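Local coordinates for Peptidase_M23 domain-containing protein (Enterococcus faecalis, PDB 6SMK) that probably cleaves peptidoglycan cross-links as a zinc-dependent D,L-endopeptidase, this chain being the M23 catalytic domain of a larger prophage-encoded protein, at residues R81-M86 / V96-S101. The protein carries 1 engineered substitution. Numbering follows the deposited sequence.
Sequences RIRAKM and VGDVGS
R83 grips the carboxylate of D98 side-on with two nitrogens. NE meets OD1 of D98 at 3.1 Å, and the bond is nearly straight (166°). OD1 lies in the guanidinium plane of R83 but is approached from out of the carboxylate plane. The second bond, from R83 NH2 to the syn lone pair of D98 OD2, is more bent. The guanidinium and carboxylate planes stand 52° apart, so the pairing is a skewed salt bridge. D98 has its CG beside its own backbone N (chi1 -62°), which turns the carboxylate toward R83. The chain of R81 runs alongside that of D98, and R81 CD sits over the centre of the R83 guanidinium.

Backbone bonds run beneath this polar cluster. D98 N donates to R81 O at 2.9 Å. V96 O accepts from R83 N at 3.0 Å and weakly from A84 N. V96 itself turns its side chain away, against M79 and I42. I82 and G97 form a non-hydrogen-bonded pair, with CA atoms 4.4 Å apart. The arrangement is the antiparallel pairing of strands 72-82 and 95-99, continued into the loop after I82, within the all-beta M23 peptidase fold.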
ATOM      1  N   ARG A  81       3.417  -8.602  -9.359  1.00 74.63           N
ATOM      2  CA  ARG A  81       3.653  -7.960 -10.641  1.00 77.56           C
ATOM      3  C   ARG A  81       3.212  -6.511 -10.522  1.00 77.66           C
ATOM      4  O   ARG A  81       2.132  -6.230  -9.992  1.00 77.77           O
ATOM      5  CB  ARG A  81       2.896  -8.650 -11.777  1.00 79.96           C
ATOM      6  CG  ARG A  81       3.154  -7.999 -13.122  1.00 91.88           C
ATOM      7  CD  ARG A  81       2.252  -8.539 -14.209  1.00104.58           C
ATOM      8  NE  ARG A  81       2.604  -8.004 -15.520  1.00105.83           N
ATOM      9  CZ  ARG A  81       2.068  -8.424 -16.661  1.00108.86           C
ATOM     10  NH1 ARG A  81       1.153  -9.388 -16.658  1.00111.50           N
ATOM     11  NH2 ARG A  81       2.450  -7.880 -17.806  1.00112.02           N
ATOM     12  N   ILE A  82       4.048  -5.601 -11.004  1.00 73.94           N
ATOM     13  CA  ILE A  82       3.686  -4.196 -11.074  1.00 69.26           C
ATOM     14  C   ILE A  82       3.064  -3.912 -12.430  1.00 80.95           C
ATOM     15  O   ILE A  82       3.560  -4.380 -13.462  1.00 90.99           O
ATOM     16  CB  ILE A  82       4.905  -3.306 -10.837  1.00 66.75           C
ATOM     17  CG1 ILE A  82       5.610  -3.719  -9.549  1.00 70.59           C
ATOM     18  CG2 ILE A  82       4.454  -1.860 -10.788  1.00 64.39           C
ATOM     19  CD1 ILE A  82       6.736  -2.780  -9.124  1.00 75.39           C
ATOM     20  N   ARG A  83       1.972  -3.148 -12.430  1.00 80.24           N
ATOM     21  CA  ARG A  83       1.261  -2.834 -13.656  1.00 75.00           C
ATOM     22  C   ARG A  83       1.161  -1.344 -13.936  1.00 77.88           C
ATOM     23  O   ARG A  83       0.689  -0.968 -15.014  1.00 98.49           O
ATOM     24  CB  ARG A  83      -0.148  -3.447 -13.633  1.00 71.31           C
ATOM     25  CG  ARG A  83      -0.165  -4.972 -13.621  1.00 75.85           C
ATOM     26  CD  ARG A  83      -1.543  -5.530 -13.955  1.00 91.88           C
ATOM     27  NE  ARG A  83      -1.542  -6.988 -13.994  1.00 94.02           N
ATOM     28  CZ  ARG A  83      -1.235  -7.697 -15.071  1.00101.41           C
ATOM     29  NH1 ARG A  83      -0.921  -7.081 -16.205  1.00102.30           N
ATOM     30  NH2 ARG A  83      -1.243  -9.020 -15.015  1.00101.83           N
ATOM     31  N   ALA A  84       1.580  -0.488 -13.013  1.00 75.24           N
ATOM     32  CA  ALA A  84       1.675   0.939 -13.290  1.00 73.31           C
ATOM     33  C   ALA A  84       3.097   1.292 -13.694  1.00 76.14           C
ATOM     34  O   ALA A  84       4.063   0.706 -13.198  1.00 76.83           O
ATOM     35  CB  ALA A  84       1.266   1.776 -12.082  1.00 61.71           C
ATOM     36  N   LYS A  85       3.214   2.230 -14.622  1.00 82.82           N
ATOM     37  CA  LYS A  85       4.496   2.769 -15.038  1.00 82.73           C
ATOM     38  C   LYS A  85       4.628   4.171 -14.463  1.00 77.48           C
ATOM     39  O   LYS A  85       3.639   4.840 -14.154  1.00 79.07           O
ATOM     40  CB  LYS A  85       4.646   2.789 -16.574  1.00 87.59           C
ATOM     41  CG  LYS A  85       3.896   1.702 -17.375  1.00103.46           C
ATOM     42  CD  LYS A  85       4.132   0.258 -16.846  1.00119.99           C
ATOM     43  CE  LYS A  85       3.008  -0.721 -17.258  1.00115.29           C
ATOM     44  NZ  LYS A  85       3.374  -2.172 -17.170  1.00103.84           N
ATOM     45  N   MET A  86       5.855   4.623 -14.290  1.00 77.54           N
ATOM     46  CA  MET A  86       5.995   5.939 -13.702  1.00 78.35           C
ATOM     47  C   MET A  86       5.514   7.030 -14.647  1.00 78.31           C
ATOM     48  O   MET A  86       5.758   6.991 -15.856  1.00 82.01           O
ATOM     49  CB  MET A  86       7.421   6.224 -13.296  1.00 75.43           C
ATOM     50  CG  MET A  86       7.346   7.319 -12.312  1.00 72.53           C
ATOM     51  SD  MET A  86       8.851   8.129 -12.220  1.00 97.77           S
ATOM     52  CE  MET A  86       8.903   8.425 -10.499  1.00 93.29           C
ATOM     53  N   VAL A  96      -3.360  -1.344 -10.391  1.00 70.99           N
ATOM     54  CA  VAL A  96      -1.963  -0.911 -10.363  1.00 75.34           C
ATOM     55  C   VAL A  96      -0.964  -2.062 -10.247  1.00 76.17           C
ATOM     56  O   VAL A  96       0.247  -1.829 -10.400  1.00 77.31           O
ATOM     57  CB  VAL A  96      -1.719   0.085  -9.207  1.00 62.92           C
ATOM     58  CG1 VAL A  96      -2.735   1.203  -9.260  1.00 61.18           C
ATOM     59  CG2 VAL A  96      -1.781  -0.629  -7.853  1.00 51.43           C
ATOM     60  N   GLY A  97      -1.421  -3.280  -9.979  1.00 64.87           N
ATOM     61  CA  GLY A  97      -0.515  -4.390  -9.746  1.00 63.23           C
ATOM     62  C   GLY A  97      -1.304  -5.634  -9.399  1.00 75.33           C
ATOM     63  O   GLY A  97      -2.542  -5.647  -9.448  1.00 71.75           O
ATOM     64  N   ASP A  98      -0.561  -6.694  -9.063  1.00 74.17           N
ATOM     65  CA  ASP A  98      -1.114  -7.982  -8.652  1.00 69.83           C
ATOM     66  C   ASP A  98      -0.573  -8.335  -7.271  1.00 74.86           C
ATOM     67  O   ASP A  98       0.604  -8.093  -6.976  1.00 78.39           O
ATOM     68  CB  ASP A  98      -0.765  -9.112  -9.646  1.00 72.01           C
ATOM     69  CG  ASP A  98      -1.332  -8.883 -11.046  1.00 94.28           C
ATOM     70  OD1 ASP A  98      -2.245  -8.048 -11.206  1.00107.30           O
ATOM     71  OD2 ASP A  98      -0.867  -9.552 -11.998  1.00 98.60           O
ATOM     72  N   VAL A  99      -1.426  -8.920  -6.425  1.00 77.37           N
ATOM     73  CA  VAL A  99      -0.988  -9.295  -5.085  1.00 74.65           C
ATOM     74  C   VAL A  99       0.211 -10.232  -5.174  1.00 71.10           C
ATOM     75  O   VAL A  99       0.292 -11.099  -6.053  1.00 72.16           O
ATOM     76  CB  VAL A  99      -2.131  -9.960  -4.295  1.00 65.65           C
ATOM     77  CG1 VAL A  99      -1.595 -10.683  -3.040  1.00 67.27           C
ATOM     78  CG2 VAL A  99      -3.208  -8.964  -3.929  1.00 59.96           C
ATOM     79  N   GLY A 100       1.160 -10.050  -4.269  1.00 70.78           N
ATOM     80  CA  GLY A 100       2.229 -11.016  -4.158  1.00 74.54           C
ATOM     81  C   GLY A 100       2.676 -11.249  -2.735  1.00 76.00           C
ATOM     82  O   GLY A 100       1.939 -10.991  -1.777  1.00 83.01           O
ATOM     83  N   SER A 101       3.883 -11.764  -2.590  1.00 79.09           N
ATOM     84  CA  SER A 101       4.514 -11.842  -1.283  1.00 82.56           C
ATOM     85  C   SER A 101       5.929 -11.302  -1.359  1.00 79.93           C
ATOM     86  O   SER A 101       6.798 -11.716  -0.586  1.00 85.40           O
ATOM     87  CB  SER A 101       4.490 -13.271  -0.741  1.00 86.03           C
ATOM     88  OG  SER A 101       4.627 -14.207  -1.791  1.00 90.99           O
TER